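Local coordinates for protein TsrD (Streptomyces laurentii, PDB 5X7L) that is of unknown function but belongs to the SnoaL-like proteins of the NTF2 clan, with helices packed against a curved antiparallel sheet, at residues B[16-21]-B[25-30]; B[61-66]-B[99-104]; B[86-89]-B[94-97]; B[109-112]-B[118-121]. One frame throughout, in Å; residues are numbered along the deposited sequence.

Contact 1: residues B[16-21]-B[25-30]; sequences FLAAYN and PRHLDH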
loop_
_atom_site.group_PDB
_atom_site.type_symbol
_atom_site.label_atom_id
_atom_site.label_comp_id
_atom_site.label_asym_id
_atom_site.label_seq_id
_atom_site.Cartn_x
_atom_site.Cartn_y
_atom_site.Cartn_z
ATOM N N PHE B 16 -3.834 -12.932 -12.717
ATOM C CA PHE B 16 -2.838 -12.668 -11.682
ATOM C C PHE B 16 -3.169 -13.459 -10.415
ATOM O O PHE B 16 -2.320 -14.155 -9.860
ATOM C CB PHE B 16 -2.764 -11.170 -11.382
ATOM C CG PHE B 16 -1.702 -10.798 -10.386
ATOM C CD1 PHE B 16 -0.385 -10.630 -10.788
ATOM C CD2 PHE B 16 -2.019 -10.608 -9.050
ATOM C CE1 PHE B 16 0.596 -10.282 -9.873
ATOM C CE2 PHE B 16 -1.045 -10.262 -8.132
ATOM C CZ PHE B 16 0.266 -10.099 -8.543
ATOM N N LEU B 17 -4.420 -13.367 -9.974
ATOM C CA LEU B 17 -4.859 -14.077 -8.776
ATOM C C LEU B 17 -4.727 -15.589 -8.945
ATOM O O LEU B 17 -4.279 -16.283 -8.029
ATOM C CB LEU B 17 -6.304 -13.716 -8.436
ATOM C CG LEU B 17 -6.578 -12.247 -8.096
ATOM C CD1 LEU B 17 -8.078 -12.004 -8.071
ATOM C CD2 LEU B 17 -5.936 -11.838 -6.778
ATOM N N ALA B 18 -5.108 -16.093 -10.116
ATOM C CA ALA B 18 -5.073 -17.532 -10.377
ATOM C C ALA B 18 -3.647 -18.087 -10.342
ATOM O O ALA B 18 -3.433 -19.220 -9.917
ATOM C CB ALA B 18 -5.734 -17.848 -11.709
ATOM N N ALA B 19 -2.671 -17.298 -10.786
ATOM C CA ALA B 19 -1.272 -17.737 -10.756
ATOM C C ALA B 19 -0.866 -18.133 -9.338
ATOM O O ALA B 19 -0.257 -19.182 -9.123
ATOM C CB ALA B 19 -0.353 -16.645 -11.281
ATOM N N TYR B 20 -1.210 -17.284 -8.375
ATOM C CA TYR B 20 -0.885 -17.536 -6.976
ATOM C C TYR B 20 -1.759 -18.629 -6.373
ATOM O O TYR B 20 -1.252 -19.559 -5.750
ATOM C CB TYR B 20 -1.017 -16.252 -6.154
ATOM C CG TYR B 20 0.078 -15.256 -6.437
ATOM C CD1 TYR B 20 -0.021 -14.377 -7.508
ATOM C CD2 TYR B 20 1.223 -15.196 -5.641
ATOM C CE1 TYR B 20 0.983 -13.464 -7.784
ATOM C CE2 TYR B 20 2.235 -14.279 -5.910
ATOM C CZ TYR B 20 2.105 -13.416 -6.984
ATOM O OH TYR B 20 3.093 -12.500 -7.266
ATOM N N ASN B 21 -3.070 -18.522 -6.554
ATOM C CA ASN B 21 -3.995 -19.458 -5.919
ATOM C C ASN B 21 -3.830 -20.892 -6.429
ATOM O O ASN B 21 -4.021 -21.848 -5.677
ATOM C CB ASN B 21 -5.438 -18.976 -6.089
ATOM C CG ASN B 21 -5.750 -17.774 -5.217
ATOM O OD1 ASN B 21 -5.361 -17.730 -4.052
ATOM N ND2 ASN B 21 -6.446 -16.796 -5.774
ATOM N N PRO B 25 2.450 -20.772 -12.697
ATOM C CA PRO B 25 3.022 -19.578 -13.321
ATOM C C PRO B 25 2.488 -19.269 -14.718
ATOM O O PRO B 25 2.624 -18.137 -15.164
ATOM C CB PRO B 25 4.520 -19.899 -13.382
ATOM C CG PRO B 25 4.742 -20.889 -12.296
ATOM C CD PRO B 25 3.494 -21.727 -12.280
ATOM N N ARG B 26 1.892 -20.243 -15.405
ATOM C CA ARG B 26 1.396 -19.998 -16.762
ATOM C C ARG B 26 0.332 -18.897 -16.819
ATOM O O ARG B 26 0.212 -18.201 -17.829
ATOM C CB ARG B 26 0.857 -21.284 -17.389
ATOM C CG ARG B 26 1.933 -22.329 -17.642
ATOM C CD ARG B 26 1.343 -23.630 -18.144
ATOM N NE ARG B 26 0.463 -24.224 -17.143
ATOM C CZ ARG B 26 -0.127 -25.408 -17.263
ATOM N NH1 ARG B 26 0.062 -26.151 -18.347
ATOM N NH2 ARG B 26 -0.909 -25.847 -16.285
ATOM N N HIS B 27 -0.428 -18.722 -15.744
ATOM C CA HIS B 27 -1.386 -17.622 -15.695
ATOM C C HIS B 27 -0.720 -16.256 -15.878
ATOM O O HIS B 27 -1.346 -15.321 -16.386
ATOM C CB HIS B 27 -2.156 -17.641 -14.382
ATOM C CG HIS B 27 -3.272 -18.630 -14.364
ATOM N ND1 HIS B 27 -4.408 -18.475 -15.127
ATOM C CD2 HIS B 27 -3.433 -19.785 -13.678
ATOM C CE1 HIS B 27 -5.221 -19.493 -14.915
ATOM N NE2 HIS B 27 -4.653 -20.302 -14.039
ATOM N N LEU B 28 0.540 -16.134 -15.463
ATOM C CA LEU B 28 1.267 -14.874 -15.613
ATOM C C LEU B 28 1.479 -14.491 -17.072
ATOM O O LEU B 28 1.631 -13.314 -17.388
ATOM C CB LEU B 28 2.619 -14.931 -14.903
ATOM C CG LEU B 28 2.558 -15.147 -13.392
ATOM C CD1 LEU B 28 3.965 -15.134 -12.823
ATOM C CD2 LEU B 28 1.690 -14.096 -12.708
ATOM N N ASP B 29 1.489 -15.469 -17.968
ATOM C CA ASP B 29 1.678 -15.162 -19.381
ATOM C C ASP B 29 0.509 -14.361 -19.936
ATOM O O ASP B 29 0.637 -13.696 -20.963
ATOM C CB ASP B 29 1.886 -16.444 -20.179
ATOM C CG ASP B 29 3.165 -17.142 -19.795
ATOM O OD1 ASP B 29 4.223 -16.475 -19.805
ATOM O OD2 ASP B 29 3.120 -18.340 -19.450
ATOM N N HIS B 30 -0.625 -14.416 -19.245
ATOM C CA HIS B 30 -1.826 -13.721 -19.682
ATOM C C HIS B 30 -2.054 -12.396 -18.971
ATOM O O HIS B 30 -3.035 -11.715 -19.254
ATOM C CB HIS B 30 -3.030 -14.641 -19.507
ATOM C CG HIS B 30 -2.881 -15.933 -20.239
ATOM N ND1 HIS B 30 -3.262 -16.089 -21.554
ATOM C CD2 HIS B 30 -2.333 -17.113 -19.863
ATOM C CE1 HIS B 30 -2.984 -17.319 -21.946
ATOM N NE2 HIS B 30 -2.415 -17.959 -20.941
#
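His-27 lays its imidazole against Ala-18, and Leu-28 tucks its isobutyl group beside Ala-19, so the turn of chain that follows helix 6-22 folds back along the helix's own flank. It is an instance of small residues admitting close backbone approach: the CA atoms of Ala-19 and His-27 lie only 4.9 Å apart. Within the returning segment, Leu-28 N bonds to Pro-25 O, the first of three successive i to i-3 backbone bonds that coil 25-30. At His-27, chi1 of -80° sets CG anti to the carbonyl carbon, which turns one ring face onto Ala-18. Ala-18 CB sits 3.5 Å from the ring centroid and 5° off its normal, a well-centred CH-pi contact. The same side chain uses its CB closer in, 3.6 Å from Ala-19 N. Both ring nitrogens are bonded beyond the contact, NE2 to the carboxylate of Glu-22 and ND1 to His-15, which fixes the ring's rotation. Leu-28 follows, its CD2 touching Ala-19 CB at 3.6 Å and coming within 4.5 Å of Phe-16 CD1. The chemistry divides the work: methyl-to-ring and methyl-to-methyl packing accounts for the close approach of the two segments, while the bonds at the imidazole nitrogens probably help keep the ring face on Ala-18.

Contact 2: residues B[61-66]-B[99-104]; sequences VEDLSL and GRRFSV
Asp-63 and Arg-101 meet on one side of the sheet, Val-61 and Phe-102 on the other, although strand 77-88 runs between the strands that carry them. The pairing shows how side chains can bridge a middle strand. Arg-101 bends at chi2 (-73°) and again at chi3, which curls its guanidinium back across that strand; NH1 then donates to Asp-63 OD2 at 2.9 Å, completing a salt bridge. OD2 accepts through its anti lone pair, and the bond is far from straight, with 137° at the hydrogen and the oxygen 29° out of the guanidinium plane. A water adds a second link. Lying in the guanidinium plane, it accepts from Arg-101 NH2 at 2.8 Å and donates to the backbone Asp-63 O at 2.7 Å, so the corner residue is gripped by side chain and main chain together. The other backbone groups turn mostly to strand 77-88: Glu-62 bonds to Arg-87, Phe-102 to Gly-86 and Arg-100 to Gln-88. Ser-103 N is taken by Gln-132 OE1. On the apolar side both methyls of Val-61 approach the end of the Phe-102 ring, CG1 being 3.9 Å from CZ and CG2 4.0 Å from the same atom. The two side chains cross at about a right angle, and Ile-92, Leu-129 and Leu-133 add to this cluster. These side chains meet across the middle member of three successive strands, 61-74, 77-88 and 101-113, an antiparallel meander within the curved sheet of the NTF2-like fold.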
loop_
_atom_site.group_PDB
_atom_site.type_symbol
_atom_site.label_atom_id
_atom_site.label_comp_id
_atom_site.label_asym_id
_atom_site.label_seq_id
_atom_site.Cartn_x
_atom_site.Cartn_y
_atom_site.Cartn_z
ATOM N N VAL B 61 4.395 -21.634 1.404
ATOM C CA VAL B 61 3.077 -21.375 1.971
ATOM C C VAL B 61 2.126 -22.510 1.612
ATOM O O VAL B 61 2.027 -22.903 0.450
ATOM C CB VAL B 61 2.494 -20.042 1.463
ATOM C CG1 VAL B 61 1.084 -19.820 2.005
ATOM C CG2 VAL B 61 3.399 -18.885 1.855
ATOM N N GLU B 62 1.444 -23.046 2.618
ATOM C CA GLU B 62 0.355 -23.992 2.396
ATOM C C GLU B 62 -0.977 -23.262 2.508
ATOM O O GLU B 62 -1.083 -22.263 3.218
ATOM C CB GLU B 62 0.432 -25.149 3.391
ATOM C CG GLU B 62 1.549 -26.129 3.054
ATOM C CD GLU B 62 1.727 -27.236 4.079
ATOM O OE1 GLU B 62 0.997 -27.259 5.091
ATOM O OE2 GLU B 62 2.615 -28.089 3.872
ATOM N N ASP B 63 -1.991 -23.766 1.806
ATOM C CA ASP B 63 -3.321 -23.155 1.797
ATOM C C ASP B 63 -3.251 -21.677 1.415
ATOM O O ASP B 63 -3.933 -20.838 1.999
ATOM C CB ASP B 63 -4.004 -23.320 3.163
ATOM C CG ASP B 63 -5.462 -22.894 3.145
ATOM O OD1 ASP B 63 -6.149 -23.155 2.134
ATOM O OD2 ASP B 63 -5.918 -22.281 4.129
ATOM N N LEU B 64 -2.418 -21.364 0.429
ATOM C CA LEU B 64 -2.255 -19.990 -0.016
ATOM C C LEU B 64 -3.575 -19.456 -0.556
ATOM O O LEU B 64 -4.255 -20.125 -1.339
ATOM C CB LEU B 64 -1.167 -19.899 -1.087
ATOM C CG LEU B 64 -0.743 -18.491 -1.522
ATOM C CD1 LEU B 64 0.702 -18.506 -1.987
ATOM C CD2 LEU B 64 -1.644 -17.933 -2.619
ATOM N N SER B 65 -3.935 -18.251 -0.129
ATOM C CA SER B 65 -5.086 -17.557 -0.687
ATOM C C SER B 65 -4.743 -16.103 -0.965
ATOM O O SER B 65 -4.227 -15.398 -0.097
ATOM C CB SER B 65 -6.287 -17.638 0.257
ATOM O OG SER B 65 -7.396 -16.930 -0.273
ATOM N N LEU B 66 -5.036 -15.669 -2.185
ATOM C CA LEU B 66 -4.872 -14.279 -2.581
ATOM C C LEU B 66 -6.200 -13.812 -3.142
ATOM O O LEU B 66 -6.686 -14.360 -4.134
ATOM C CB LEU B 66 -3.763 -14.133 -3.627
ATOM C CG LEU B 66 -3.403 -12.700 -4.037
ATOM C CD1 LEU B 66 -2.812 -11.933 -2.862
ATOM C CD2 LEU B 66 -2.443 -12.709 -5.218
ATOM N N GLY B 99 5.356 -22.444 10.913
ATOM C CA GLY B 99 4.188 -23.316 10.903
ATOM C C GLY B 99 2.883 -22.598 11.209
ATOM O O GLY B 99 1.855 -23.250 11.391
ATOM N N ARG B 100 2.910 -21.264 11.254
ATOM C CA ARG B 100 1.750 -20.479 11.683
ATOM C C ARG B 100 0.928 -19.918 10.531
ATOM O O ARG B 100 1.445 -19.676 9.436
ATOM C CB ARG B 100 2.193 -19.307 12.560
ATOM C CG ARG B 100 2.835 -19.690 13.877
ATOM C CD ARG B 100 3.199 -18.435 14.653
ATOM N NE ARG B 100 3.885 -18.725 15.908
ATOM C CZ ARG B 100 4.326 -17.793 16.747
ATOM N N ARG B 101 -0.355 -19.689 10.805
ATOM C CA ARG B 101 -1.242 -18.973 9.898
ATOM C C ARG B 101 -0.875 -17.499 9.838
ATOM O O ARG B 101 -0.407 -16.921 10.819
ATOM C CB ARG B 101 -2.701 -19.081 10.356
ATOM C CG ARG B 101 -3.299 -20.476 10.355
ATOM C CD ARG B 101 -3.578 -20.981 8.948
ATOM N NE ARG B 101 -4.366 -20.046 8.151
ATOM C CZ ARG B 101 -4.649 -20.216 6.862
ATOM N NH1 ARG B 101 -4.228 -21.299 6.218
ATOM N NH2 ARG B 101 -5.361 -19.304 6.214
ATOM N N PHE B 102 -1.121 -16.891 8.687
ATOM C CA PHE B 102 -0.997 -15.447 8.545
ATOM C C PHE B 102 -2.079 -14.934 7.610
ATOM O O PHE B 102 -2.611 -15.682 6.791
ATOM C CB PHE B 102 0.389 -15.058 8.011
ATOM C CG PHE B 102 0.657 -15.545 6.614
ATOM C CD1 PHE B 102 1.231 -16.789 6.396
ATOM C CD2 PHE B 102 0.323 -14.763 5.514
ATOM C CE1 PHE B 102 1.472 -17.243 5.112
ATOM C CE2 PHE B 102 0.559 -15.214 4.228
ATOM C CZ PHE B 102 1.134 -16.456 4.026
ATOM N N SER B 103 -2.396 -13.653 7.742
ATOM C CA SER B 103 -3.260 -12.962 6.801
ATOM C C SER B 103 -2.868 -11.497 6.839
ATOM O O SER B 103 -2.954 -10.862 7.892
ATOM C CB SER B 103 -4.734 -13.137 7.161
ATOM O OG SER B 103 -5.550 -12.477 6.207
ATOM N N VAL B 104 -2.410 -10.976 5.703
ATOM C CA VAL B 104 -1.970 -9.585 5.624
ATOM C C VAL B 104 -2.510 -8.901 4.382
ATOM O O VAL B 104 -2.790 -9.539 3.366
ATOM C CB VAL B 104 -0.427 -9.456 5.633
ATOM C CG1 VAL B 104 0.132 -9.900 6.973
ATOM C CG2 VAL B 104 0.201 -10.240 4.488
HETATM O O HOH W 1 -5.496 -19.090 3.385
#

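Contact 3: residues B[86-89]-B[94-97]; sequences GRQV and GIPA
Gln-88 extends from the end of its strand to Ile-95 and Ala-97, reaching into the long loop that links the two strands of a beta hairpin, 77-88 and 101-113, in the antiparallel sheet of this NTF2-like protein. It illustrates how one amide can make several contacts with a loop that has no regular structure. Of the polar contacts, the one that crosses the segments as a bond is weak: Gln-88 NE2 donates to Ile-95 O at 2.9 Å, but the angle at hydrogen is just 123°. The strongest polar partner is Ser-98, whose OG bonds to OE1; NE2 also bonds to Gly-90 O. Thus both ends of the amide are engaged and its rotation is settled. The placement depends on an extended side chain: with chi1 at 178° and chi2 at -171°, the carboxamide is carried straight out into the loop. The main chain continues the hairpin alongside, Gln-88 pairing with Arg-100. A second group of contacts is van der Waals packing. Gln-88 CD passes 3.7 Å from Ala-97 CA, and Ile-95 brings CG2 to 3.9 Å from Gln-88 NE2. That branch of Ile-95 therefore flanks the amide whose nitrogen meets its own carbonyl oxygen, and Leu-133 packs against Gln-88 and Ile-95 alike. Where the backbones are nearest, with the CA atoms of Val-89 and Ala-97 5.2 Å apart, the CB of Ala-97 rests against the peptide group after Val-89, lying 3.6 Å from Val-89 O and equally near Val-89 C.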
loop_
_atom_site.group_PDB
_atom_site.type_symbol
_atom_site.label_atom_id
_atom_site.label_comp_id
_atom_site.label_asym_id
_atom_site.label_seq_id
_atom_site.Cartn_x
_atom_site.Cartn_y
_atom_site.Cartn_z
ATOM N N GLY B 86 -2.372 -17.744 4.429
ATOM C CA GLY B 86 -1.912 -19.117 4.303
ATOM C C GLY B 86 -1.247 -19.580 5.575
ATOM O O GLY B 86 -1.392 -18.949 6.625
ATOM N N ARG B 87 -0.523 -20.689 5.477
ATOM C CA ARG B 87 0.270 -21.201 6.584
ATOM C C ARG B 87 1.727 -21.247 6.153
ATOM O O ARG B 87 2.052 -21.820 5.114
ATOM C CB ARG B 87 -0.189 -22.595 7.017
ATOM C CG ARG B 87 0.521 -23.073 8.275
ATOM C CD ARG B 87 0.029 -24.427 8.750
ATOM N NE ARG B 87 -1.373 -24.408 9.161
ATOM C CZ ARG B 87 -1.820 -23.982 10.341
ATOM N NH1 ARG B 87 -0.980 -23.515 11.262
ATOM N NH2 ARG B 87 -3.123 -24.027 10.602
ATOM N N GLN B 88 2.600 -20.645 6.954
ATOM C CA GLN B 88 4.021 -20.615 6.631
ATOM C C GLN B 88 4.687 -21.957 6.910
ATOM O O GLN B 88 4.720 -22.404 8.056
ATOM C CB GLN B 88 4.747 -19.534 7.426
ATOM C CG GLN B 88 6.238 -19.526 7.123
ATOM C CD GLN B 88 7.046 -18.618 8.026
ATOM O OE1 GLN B 88 6.684 -18.383 9.183
ATOM N NE2 GLN B 88 8.167 -18.121 7.508
ATOM N N VAL B 89 5.242 -22.580 5.873
ATOM C CA VAL B 89 5.977 -23.839 6.038
ATOM C C VAL B 89 7.424 -23.764 5.531
ATOM O O VAL B 89 8.170 -24.733 5.646
ATOM C CB VAL B 89 5.244 -25.014 5.350
ATOM C CG1 VAL B 89 3.866 -25.212 5.976
ATOM C CG2 VAL B 89 5.141 -24.798 3.843
ATOM N N GLY B 94 13.059 -13.636 5.114
ATOM C CA GLY B 94 13.963 -13.637 6.257
ATOM C C GLY B 94 13.390 -14.224 7.536
ATOM O O GLY B 94 14.105 -14.361 8.527
ATOM N N ILE B 95 12.103 -14.569 7.518
ATOM C CA ILE B 95 11.434 -15.163 8.675
ATOM C C ILE B 95 11.508 -16.684 8.585
ATOM O O ILE B 95 10.977 -17.267 7.643
ATOM C CB ILE B 95 9.946 -14.750 8.753
ATOM C CG1 ILE B 95 9.794 -13.224 8.718
ATOM C CG2 ILE B 95 9.296 -15.335 10.004
ATOM C CD1 ILE B 95 8.375 -12.760 8.447
ATOM N N PRO B 96 12.158 -17.337 9.563
ATOM C CA PRO B 96 12.208 -18.802 9.550
ATOM C C PRO B 96 10.812 -19.431 9.613
ATOM O O PRO B 96 9.884 -18.827 10.151
ATOM C CB PRO B 96 13.017 -19.142 10.808
ATOM C CG PRO B 96 13.816 -17.914 11.090
ATOM C CD PRO B 96 12.938 -16.771 10.678
ATOM N N ALA B 97 10.672 -20.632 9.059
ATOM C CA ALA B 97 9.373 -21.306 8.993
ATOM C C ALA B 97 8.764 -21.508 10.382
ATOM O O ALA B 97 9.329 -22.207 11.221
ATOM C CB ALA B 97 9.507 -22.642 8.276
#

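Contact 4: residues B[109-112]-B[118-121]; sequences IFLI and AQHW
Trp-121 leans across its neighbouring strand toward its direct partner Ile-109 and, diagonally, Leu-111, an example of a large ring spanning two positions of an antiparallel hairpin. Its six-membered ring does the touching: CE3 lies 4.0 Å from Ile-109 CG2, while CZ3 comes to 3.9 Å from Leu-111 CB. The indole meets Ile-109 O with its edge, and Gln-119 CG lies over one of its faces toward the rim. Gln-119, extended, crosses Leu-111 at a slant, with OE1 3.6 Å from Leu-111 CD2 and bonded to Arg-37. On the other face, Phe-110 and His-120 form a non-hydrogen-bonded pair. Phe-110 CD1 touches His-120 CB at 3.8 Å, but the imidazole leads away, since chi1 of 72° places CG between the backbone N and the carbonyl carbon; its ND1 bonds to Tyr-36. Between the two sets of side chains, Ile-109 and Trp-121 exchange two backbone bonds, Ile-109 N to Trp-121 O at 2.8 Å and nearly straight (172°), Trp-121 N to Ile-109 O at 2.9 Å. The chemistry gives the hairpin two unlike faces: one presents an indole to Arg-81 of the second subunit as a cation-pi partner, the other turns a tethered histidine toward bound isopropyl alcohol.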
loop_
_atom_site.group_PDB
_atom_site.type_symbol
_atom_site.label_atom_id
_atom_site.label_comp_id
_atom_site.label_asym_id
_atom_site.label_seq_id
_atom_site.Cartn_x
_atom_site.Cartn_y
_atom_site.Cartn_z
ATOM N N ILE B 109 0.234 -1.306 -7.278
ATOM C CA ILE B 109 -0.069 -0.431 -8.400
ATOM C C ILE B 109 0.703 -0.952 -9.600
ATOM O O ILE B 109 1.927 -1.028 -9.559
ATOM C CB ILE B 109 0.324 1.030 -8.118
ATOM C CG1 ILE B 109 -0.404 1.539 -6.871
ATOM C CG2 ILE B 109 0.020 1.901 -9.331
ATOM C CD1 ILE B 109 0.016 2.921 -6.429
ATOM N N PHE B 110 -0.016 -1.318 -10.659
ATOM C CA PHE B 110 0.595 -1.829 -11.881
ATOM C C PHE B 110 0.568 -0.790 -12.991
ATOM O O PHE B 110 -0.430 -0.091 -13.177
ATOM C CB PHE B 110 -0.145 -3.064 -12.388
ATOM C CG PHE B 110 -0.083 -4.246 -11.470
ATOM C CD1 PHE B 110 1.061 -5.027 -11.396
ATOM C CD2 PHE B 110 -1.185 -4.603 -10.706
ATOM C CE1 PHE B 110 1.112 -6.134 -10.563
ATOM C CE2 PHE B 110 -1.137 -5.708 -9.869
ATOM C CZ PHE B 110 0.012 -6.475 -9.801
ATOM N N LEU B 111 1.671 -0.715 -13.729
ATOM C CA LEU B 111 1.748 0.032 -14.979
ATOM C C LEU B 111 1.438 -0.911 -16.138
ATOM O O LEU B 111 2.033 -1.983 -16.245
ATOM C CB LEU B 111 3.145 0.631 -15.151
ATOM C CG LEU B 111 3.439 1.402 -16.441
ATOM C CD1 LEU B 111 2.608 2.674 -16.519
ATOM C CD2 LEU B 111 4.928 1.717 -16.536
ATOM N N ILE B 112 0.512 -0.504 -17.002
ATOM C CA ILE B 112 0.111 -1.302 -18.157
ATOM C C ILE B 112 0.855 -0.840 -19.411
ATOM O O ILE B 112 0.788 0.332 -19.780
ATOM C CB ILE B 112 -1.414 -1.210 -18.387
ATOM C CG1 ILE B 112 -2.169 -1.688 -17.142
ATOM C CG2 ILE B 112 -1.829 -2.021 -19.611
ATOM C CD1 ILE B 112 -3.617 -1.249 -17.093
ATOM N N ALA B 118 3.529 -4.324 -16.656
ATOM C CA ALA B 118 4.955 -4.302 -16.996
ATOM C C ALA B 118 5.853 -3.922 -15.825
ATOM O O ALA B 118 7.068 -4.107 -15.887
ATOM C CB ALA B 118 5.198 -3.349 -18.159
ATOM N N GLN B 119 5.258 -3.391 -14.766
ATOM C CA GLN B 119 6.007 -2.897 -13.632
ATOM C C GLN B 119 5.025 -2.677 -12.484
ATOM O O GLN B 119 3.835 -2.499 -12.731
ATOM C CB GLN B 119 6.714 -1.609 -14.063
ATOM C CG GLN B 119 7.064 -0.627 -12.990
ATOM C CD GLN B 119 7.874 0.542 -13.509
ATOM O OE1 GLN B 119 7.909 0.839 -14.712
ATOM N NE2 GLN B 119 8.541 1.211 -12.597
ATOM N N HIS B 120 5.503 -2.709 -11.242
ATOM C CA HIS B 120 4.640 -2.407 -10.101
ATOM C C HIS B 120 5.353 -1.609 -9.024
ATOM O O HIS B 120 6.582 -1.581 -8.954
ATOM C CB HIS B 120 4.058 -3.684 -9.478
ATOM C CG HIS B 120 5.058 -4.508 -8.728
ATOM N ND1 HIS B 120 5.707 -5.581 -9.296
ATOM C CD2 HIS B 120 5.520 -4.416 -7.458
ATOM C CE1 HIS B 120 6.526 -6.116 -8.409
ATOM N NE2 HIS B 120 6.435 -5.425 -7.288
ATOM N N TRP B 121 4.536 -0.968 -8.193
ATOM C CA TRP B 121 4.940 -0.345 -6.941
ATOM C C TRP B 121 3.967 -0.886 -5.911
ATOM O O TRP B 121 2.768 -0.945 -6.175
ATOM C CB TRP B 121 4.818 1.176 -6.996
ATOM C CG TRP B 121 5.560 1.835 -8.109
ATOM C CD1 TRP B 121 6.791 2.421 -8.039
ATOM C CD2 TRP B 121 5.115 1.995 -9.464
ATOM N NE1 TRP B 121 7.140 2.935 -9.265
ATOM C CE2 TRP B 121 6.130 2.688 -10.156
ATOM C CE3 TRP B 121 3.954 1.624 -10.157
ATOM C CZ2 TRP B 121 6.024 3.017 -11.507
ATOM C CZ3 TRP B 121 3.851 1.950 -11.501
ATOM C CH2 TRP B 121 4.881 2.642 -12.160
#

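How the contacts relate
Contacts 2, 3 and 4 all reach one antiparallel sheet, while contact 1 joins the helix packed on it to the following loop. Contact 3 is nested inside the loop that contact 2 closes, centres about 8 Å apart, with Glu-62 O 2.8 Å from Arg-87 N in a probable hydrogen bond. Contact 4 lies across the chain's centre, about 27 Å from contact 3 between centres. Contact 1 touches both contact 2, through Asn-21 OD1 and Leu-66 N at 2.8 Å, and contact 4, through Phe-16 CZ and Phe-110 CZ at 3.8 Å. Bound isopropyl alcohol, probably from the crystallisation liquor, approaches the side chains of Phe-16 (about 4 Å) and His-120 (about 3 Å, nearest atoms) and may mark a pocket.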